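Local coordinates for protein endo-beta-1,2-glucanase (Talaromyces funiculosus, PDB 6IMV) that hydrolyses the beta-1,2-glycosidic linkages of beta-1,2-glucans from within the chain and represents a glycoside hydrolase family first recognised through this fungal enzyme, at residues C15-H19 and D500-N505; W256-F261 and E458-F464. One frame throughout, in Å; residues are numbered along the deposited sequence.

How the contacts relate
Near the N terminus, the loop 15-19 ahead of helix 23-28 meets the last residues of the chain, 500-505, in contact 1, which closes a loop of 480 residues covering almost the whole modelled chain. Within that loop the chain runs on to helix 252-261, whose C-terminal half meets its partner 196 residues later: contact 2 joins it to the turn and first residues of helix 461-475. The two closures therefore nest and do not cross. They sit on opposite sides of the chain's centre, with nearest atoms about 32 Å apart, one fastening the termini covalently, the other packing two helices through aromatic and aliphatic side chains.

Contact 1 (C15-H19 and D500-N505); sequences CRFAH and DFTTCN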
loop_
_atom_site.group_PDB
_atom_site.type_symbol
_atom_site.label_atom_id
_atom_site.label_comp_id
_atom_site.label_asym_id
_atom_site.label_seq_id
_atom_site.Cartn_x
_atom_site.Cartn_y
_atom_site.Cartn_z
ATOM N N CYS A 15 -6.705 11.583 21.832
ATOM C CA CYS A 15 -6.935 10.412 21.017
ATOM C C CYS A 15 -8.057 10.663 20.001
ATOM O O CYS A 15 -7.950 10.255 18.845
ATOM C CB CYS A 15 -7.289 9.203 21.869
ATOM S SG CYS A 15 -7.315 7.696 20.872
ATOM N N ARG A 16 -9.121 11.330 20.447
ATOM C CA ARG A 16 -10.320 11.539 19.655
ATOM C C ARG A 16 -10.273 12.929 19.004
ATOM O O ARG A 16 -11.244 13.651 19.019
ATOM C CB ARG A 16 -11.552 11.333 20.550
ATOM C CG ARG A 16 -12.820 10.952 19.802
ATOM C CD ARG A 16 -12.733 9.571 19.174
ATOM N NE ARG A 16 -14.001 9.137 18.579
ATOM C CZ ARG A 16 -14.262 9.067 17.279
ATOM N NH1 ARG A 16 -13.411 9.555 16.384
ATOM N NH2 ARG A 16 -15.381 8.489 16.881
ATOM N N PHE A 17 -9.141 13.266 18.370
ATOM C CA PHE A 17 -8.895 14.607 17.836
ATOM C C PHE A 17 -9.744 14.894 16.591
ATOM O O PHE A 17 -9.979 16.066 16.274
ATOM C CB PHE A 17 -7.410 14.814 17.516
ATOM C CG PHE A 17 -6.891 13.970 16.378
ATOM C CD1 PHE A 17 -7.043 14.386 15.062
ATOM C CD2 PHE A 17 -6.270 12.757 16.621
ATOM C CE1 PHE A 17 -6.585 13.600 14.020
ATOM C CE2 PHE A 17 -5.796 11.984 15.570
ATOM C CZ PHE A 17 -5.960 12.404 14.279
ATOM N N ALA A 18 -10.202 13.854 15.884
ATOM C CA ALA A 18 -10.873 14.057 14.599
ATOM C C ALA A 18 -12.077 14.994 14.753
ATOM O O ALA A 18 -12.269 15.869 13.907
ATOM C CB ALA A 18 -11.279 12.748 13.982
ATOM N N HIS A 19 -12.867 14.836 15.827
ATOM C CA HIS A 19 -14.064 15.677 15.993
ATOM C C HIS A 19 -13.770 16.951 16.804
ATOM O O HIS A 19 -14.690 17.749 17.021
ATOM C CB HIS A 19 -15.271 14.884 16.522
ATOM C CG HIS A 19 -15.142 14.282 17.883
ATOM N ND1 HIS A 19 -15.845 13.139 18.227
ATOM C CD2 HIS A 19 -14.443 14.647 18.980
ATOM C CE1 HIS A 19 -15.595 12.831 19.485
ATOM N NE2 HIS A 19 -14.728 13.743 19.976
ATOM N N ASP A 500 -18.036 4.799 21.281
ATOM C CA ASP A 500 -16.595 4.926 21.096
ATOM C C ASP A 500 -15.875 3.993 22.078
ATOM O O ASP A 500 -16.383 3.700 23.177
ATOM C CB ASP A 500 -16.129 6.370 21.291
ATOM C CG ASP A 500 -16.336 7.271 20.087
ATOM O OD1 ASP A 500 -16.687 6.762 19.007
ATOM O OD2 ASP A 500 -16.144 8.477 20.247
ATOM N N PHE A 501 -14.683 3.548 21.674
ATOM C CA PHE A 501 -13.794 2.787 22.543
ATOM C C PHE A 501 -13.543 3.570 23.837
ATOM O O PHE A 501 -13.380 4.783 23.806
ATOM C CB PHE A 501 -12.480 2.491 21.821
ATOM C CG PHE A 501 -12.618 1.639 20.586
ATOM C CD1 PHE A 501 -13.249 0.404 20.639
ATOM C CD2 PHE A 501 -12.066 2.048 19.381
ATOM C CE1 PHE A 501 -13.356 -0.391 19.506
ATOM C CE2 PHE A 501 -12.166 1.247 18.253
ATOM C CZ PHE A 501 -12.810 0.030 18.315
ATOM N N THR A 502 -13.480 2.868 24.975
ATOM C CA THR A 502 -13.411 3.538 26.274
ATOM C C THR A 502 -12.035 4.177 26.486
ATOM O O THR A 502 -11.918 5.058 27.317
ATOM C CB THR A 502 -13.789 2.604 27.427
ATOM O OG1 THR A 502 -12.917 1.473 27.411
ATOM C CG2 THR A 502 -15.231 2.152 27.351
ATOM N N THR A 503 -11.003 3.750 25.738
ATOM C CA THR A 503 -9.662 4.371 25.830
ATOM C C THR A 503 -9.495 5.534 24.836
ATOM O O THR A 503 -8.465 6.192 24.858
ATOM C CB THR A 503 -8.556 3.325 25.640
ATOM O OG1 THR A 503 -8.740 2.694 24.369
ATOM C CG2 THR A 503 -8.559 2.297 26.752
ATOM N N CYS A 504 -10.498 5.808 23.988
ATOM C CA CYS A 504 -10.393 6.836 22.932
ATOM C C CYS A 504 -11.773 7.445 22.644
ATOM O O CYS A 504 -12.450 7.030 21.690
ATOM C CB CYS A 504 -9.815 6.227 21.655
ATOM S SG CYS A 504 -9.296 7.442 20.407
ATOM N N ASN A 505 -12.179 8.439 23.451
ATOM C CA ASN A 505 -13.515 9.028 23.370
ATOM C C ASN A 505 -13.489 10.513 23.775
ATOM O O ASN A 505 -12.422 11.016 24.128
ATOM C CB ASN A 505 -14.512 8.227 24.210
ATOM C CG ASN A 505 -14.175 8.199 25.684
ATOM O OD1 ASN A 505 -13.384 9.014 26.152
ATOM N ND2 ASN A 505 -14.801 7.283 26.418
#
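Cys15 and Cys504 are joined by a disulfide, SG to SG 2.1 Å, and the next residue, Arg16, adds an ionic grip on Asp500. Beside the disulfide, Cys15 packs against Trp40 of helix 30-41. Arg16 can be followed outward from its backbone. Arg16 CB lies 3.7 Å from the C-terminal Asn505 O, and CG passes over the backbone of the same residue. The chain bends at chi2 (67°), which carries Arg16 CD to within 3.6 Å of Cys504 O and turns the head group to Asp500. There Arg16 NE donates to Asp500 OD2 at 2.8 Å in a nearly straight bond (175°); the oxygen lies close to the guanidinium plane, while NE comes to it from well above the carboxylate plane. Arg16 NH2 donates to Asp500 OD1 at 3.0 Å, on its syn side but tilted out of the carboxylate plane. The grip is thus side-on, one nitrogen to each oxygen, with the two flat groups turned 56° from each other. Beyond this pair, NH1 bonds to Ala405 O and Gln411 OE1, and NH2 also to Gly407 O, while Asp500 OD1 accepts from Lys409 N. Behind Asp500, a type I beta turn from Phe501 to Cys504 is closed by the bond from Cys504 N to Phe501 O, 3.1 Å, and brings the cysteine round to its partner. The charge of the buried guanidinium is probably balanced by the carboxylate, its N-H groups are also taken up by carbonyls, and with the covalent link alongside, both chain ends are probably held against the end of helix 394-405 and the loop after it.

Contact 2 (W256-F261 and E458-F464); sequences WWLQFF and ENIYNTF
Trp256 and Phe464 meet with their side chains at about a right angle: Phe464 CD1 sits over one face of the indole, 3.5 Å from Trp256 CZ2 and offset toward the rim. The planes are inclined at 48°, and the centroid of the six-membered ring of Trp256 lies 4.8 Å from that of the Phe464 ring. CG of Phe464 is anti to the backbone N (chi1 174°), which swings the ring across to the tryptophan. With an alanine at Trp256, the Phe464 ring would probably lose its aromatic neighbour, and the Tyr314 hydroxyl its partner at NE1. One helical turn on, Phe260 presents a face to Ile460, whose CD1 makes a CH-pi contact 4.0 Å from the centroid of the Phe260 ring. Thr463 CG2 and Phe464 CB approach the edge of the same ring, the Thr463 CG2 methyl 3.8 Å from Phe260 CE1. Ile460 belongs to the Schellman motif, with Asn459 (positive phi) as C-prime, that ends helix 448-457; the chain then turns straight into helix 461-475, and the joint between the two helices lies against the last turn of helix 252-261. Ile460 CD1 also reaches the next ring, 3.8 Å from Phe261 CZ. Glu458 crosses Phe261 at about a right angle, its OE1 near CZ of the ring, while its carboxylate is held by Lys454 and Tyr174.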
loop_
_atom_site.group_PDB
_atom_site.type_symbol
_atom_site.label_atom_id
_atom_site.label_comp_id
_atom_site.label_asym_id
_atom_site.label_seq_id
_atom_site.Cartn_x
_atom_site.Cartn_y
_atom_site.Cartn_z
ATOM N N TRP A 256 8.183 -3.843 -13.974
ATOM C CA TRP A 256 9.364 -2.985 -14.066
ATOM C C TRP A 256 10.606 -3.706 -13.535
ATOM O O TRP A 256 11.717 -3.496 -14.062
ATOM C CB TRP A 256 9.161 -1.668 -13.319
ATOM C CG TRP A 256 8.215 -0.714 -13.983
ATOM C CD1 TRP A 256 7.037 -0.251 -13.475
ATOM C CD2 TRP A 256 8.388 -0.068 -15.260
ATOM N NE1 TRP A 256 6.464 0.633 -14.349
ATOM C CE2 TRP A 256 7.271 0.772 -15.447
ATOM C CE3 TRP A 256 9.378 -0.103 -16.250
ATOM C CZ2 TRP A 256 7.109 1.551 -16.589
ATOM C CZ3 TRP A 256 9.221 0.668 -17.384
ATOM C CH2 TRP A 256 8.102 1.486 -17.544
ATOM N N TRP A 257 10.429 -4.493 -12.468
ATOM C CA TRP A 257 11.525 -5.243 -11.886
ATOM C C TRP A 257 12.128 -6.193 -12.931
ATOM O O TRP A 257 13.360 -6.219 -13.113
ATOM C CB TRP A 257 11.092 -5.991 -10.623
ATOM C CG TRP A 257 12.265 -6.341 -9.765
ATOM C CD1 TRP A 257 12.851 -7.562 -9.609
ATOM C CD2 TRP A 257 13.054 -5.416 -8.997
ATOM N NE1 TRP A 257 13.926 -7.468 -8.765
ATOM C CE2 TRP A 257 14.073 -6.163 -8.372
ATOM C CE3 TRP A 257 12.975 -4.039 -8.759
ATOM C CZ2 TRP A 257 15.009 -5.568 -7.523
ATOM C CZ3 TRP A 257 13.900 -3.451 -7.925
ATOM C CH2 TRP A 257 14.905 -4.210 -7.319
ATOM N N LEU A 258 11.262 -6.947 -13.622
ATOM C CA LEU A 258 11.681 -7.857 -14.679
ATOM C C LEU A 258 12.360 -7.081 -15.808
ATOM O O LEU A 258 13.420 -7.485 -16.278
ATOM C CB LEU A 258 10.476 -8.640 -15.213
ATOM C CG LEU A 258 10.041 -9.842 -14.376
ATOM C CD1 LEU A 258 8.724 -10.399 -14.887
ATOM C CD2 LEU A 258 11.119 -10.919 -14.383
ATOM N N GLN A 259 11.741 -5.976 -16.245
ATOM C CA GLN A 259 12.262 -5.231 -17.388
ATOM C C GLN A 259 13.680 -4.724 -17.095
ATOM O O GLN A 259 14.576 -4.918 -17.902
ATOM C CB GLN A 259 11.375 -4.047 -17.759
ATOM C CG GLN A 259 12.070 -3.080 -18.710
ATOM C CD GLN A 259 11.118 -2.130 -19.389
ATOM O OE1 GLN A 259 9.907 -2.256 -19.279
ATOM N NE2 GLN A 259 11.673 -1.178 -20.122
ATOM N N PHE A 260 13.864 -4.035 -15.972
ATOM C CA PHE A 260 15.125 -3.385 -15.698
ATOM C C PHE A 260 16.205 -4.381 -15.262
ATOM O O PHE A 260 17.357 -4.166 -15.588
ATOM C CB PHE A 260 14.961 -2.284 -14.653
ATOM C CG PHE A 260 14.146 -1.113 -15.133
ATOM C CD1 PHE A 260 14.430 -0.499 -16.343
ATOM C CD2 PHE A 260 13.105 -0.614 -14.365
ATOM C CE1 PHE A 260 13.686 0.589 -16.774
ATOM C CE2 PHE A 260 12.355 0.468 -14.803
ATOM C CZ PHE A 260 12.647 1.072 -16.006
ATOM N N PHE A 261 15.837 -5.435 -14.520
ATOM C CA PHE A 261 16.826 -6.229 -13.776
ATOM C C PHE A 261 16.773 -7.735 -14.066
ATOM O O PHE A 261 17.638 -8.463 -13.585
ATOM C CB PHE A 261 16.630 -6.007 -12.277
ATOM C CG PHE A 261 16.759 -4.565 -11.868
ATOM C CD1 PHE A 261 17.922 -3.862 -12.145
ATOM C CD2 PHE A 261 15.729 -3.921 -11.193
ATOM C CE1 PHE A 261 18.046 -2.534 -11.770
ATOM C CE2 PHE A 261 15.852 -2.594 -10.821
ATOM C CZ PHE A 261 17.007 -1.898 -11.113
ATOM N N GLU A 458 21.242 5.093 -11.912
ATOM C CA GLU A 458 21.455 3.784 -12.555
ATOM C C GLU A 458 21.005 3.829 -14.020
ATOM O O GLU A 458 20.954 2.802 -14.678
ATOM C CB GLU A 458 20.750 2.685 -11.755
ATOM C CG GLU A 458 21.422 2.463 -10.409
ATOM C CD GLU A 458 20.728 1.567 -9.391
ATOM O OE1 GLU A 458 19.704 0.924 -9.740
ATOM O OE2 GLU A 458 21.218 1.530 -8.247
ATOM N N ASN A 459 20.670 5.029 -14.501
ATOM C CA ASN A 459 20.352 5.302 -15.889
ATOM C C ASN A 459 19.200 4.410 -16.379
ATOM O O ASN A 459 19.228 3.917 -17.506
ATOM C CB ASN A 459 21.589 5.160 -16.784
ATOM C CG ASN A 459 21.421 5.854 -18.124
ATOM O OD1 ASN A 459 20.680 6.830 -18.254
ATOM N ND2 ASN A 459 22.097 5.352 -19.142
ATOM N N ILE A 460 18.164 4.233 -15.549
ATOM C CA ILE A 460 16.937 3.576 -16.006
ATOM C C ILE A 460 15.740 4.546 -15.962
ATOM O O ILE A 460 14.651 4.204 -16.440
ATOM C CB ILE A 460 16.677 2.281 -15.212
ATOM C CG1 ILE A 460 16.574 2.522 -13.702
ATOM C CG2 ILE A 460 17.728 1.220 -15.556
ATOM C CD1 ILE A 460 16.094 1.310 -12.928
ATOM N N TYR A 461 15.930 5.752 -15.417
ATOM C CA TYR A 461 14.854 6.751 -15.318
ATOM C C TYR A 461 14.305 7.115 -16.708
ATOM O O TYR A 461 13.082 7.158 -16.911
ATOM C CB TYR A 461 15.337 8.001 -14.579
ATOM C CG TYR A 461 14.294 9.085 -14.505
ATOM C CD1 TYR A 461 13.332 9.074 -13.507
ATOM C CD2 TYR A 461 14.240 10.093 -15.455
ATOM C CE1 TYR A 461 12.355 10.058 -13.439
ATOM C CE2 TYR A 461 13.267 11.080 -15.402
ATOM C CZ TYR A 461 12.320 11.059 -14.394
ATOM O OH TYR A 461 11.353 12.013 -14.337
ATOM N N ASN A 462 15.202 7.373 -17.667
ATOM C CA ASN A 462 14.790 7.817 -19.006
ATOM C C ASN A 462 13.952 6.725 -19.678
ATOM O O ASN A 462 12.956 7.043 -20.333
ATOM C CB ASN A 462 15.973 8.232 -19.890
ATOM C CG ASN A 462 16.566 9.557 -19.462
ATOM O OD1 ASN A 462 15.960 10.295 -18.696
ATOM N ND2 ASN A 462 17.757 9.868 -19.942
ATOM N N THR A 463 14.345 5.462 -19.495
ATOM C CA THR A 463 13.616 4.326 -20.064
ATOM C C THR A 463 12.198 4.256 -19.486
ATOM O O THR A 463 11.229 4.045 -20.232
ATOM C CB THR A 463 14.352 3.004 -19.825
ATOM O OG1 THR A 463 15.610 3.084 -20.495
ATOM C CG2 THR A 463 13.590 1.803 -20.341
ATOM N N PHE A 464 12.095 4.402 -18.158
ATOM C CA PHE A 464 10.811 4.422 -17.460
ATOM C C PHE A 464 9.882 5.460 -18.104
ATOM O O PHE A 464 8.760 5.142 -18.540
ATOM C CB PHE A 464 11.024 4.713 -15.973
ATOM C CG PHE A 464 9.757 4.893 -15.176
ATOM C CD1 PHE A 464 9.072 3.794 -14.681
ATOM C CD2 PHE A 464 9.251 6.159 -14.918
ATOM C CE1 PHE A 464 7.913 3.951 -13.940
ATOM C CE2 PHE A 464 8.087 6.319 -14.175
ATOM C CZ PHE A 464 7.418 5.213 -13.692
#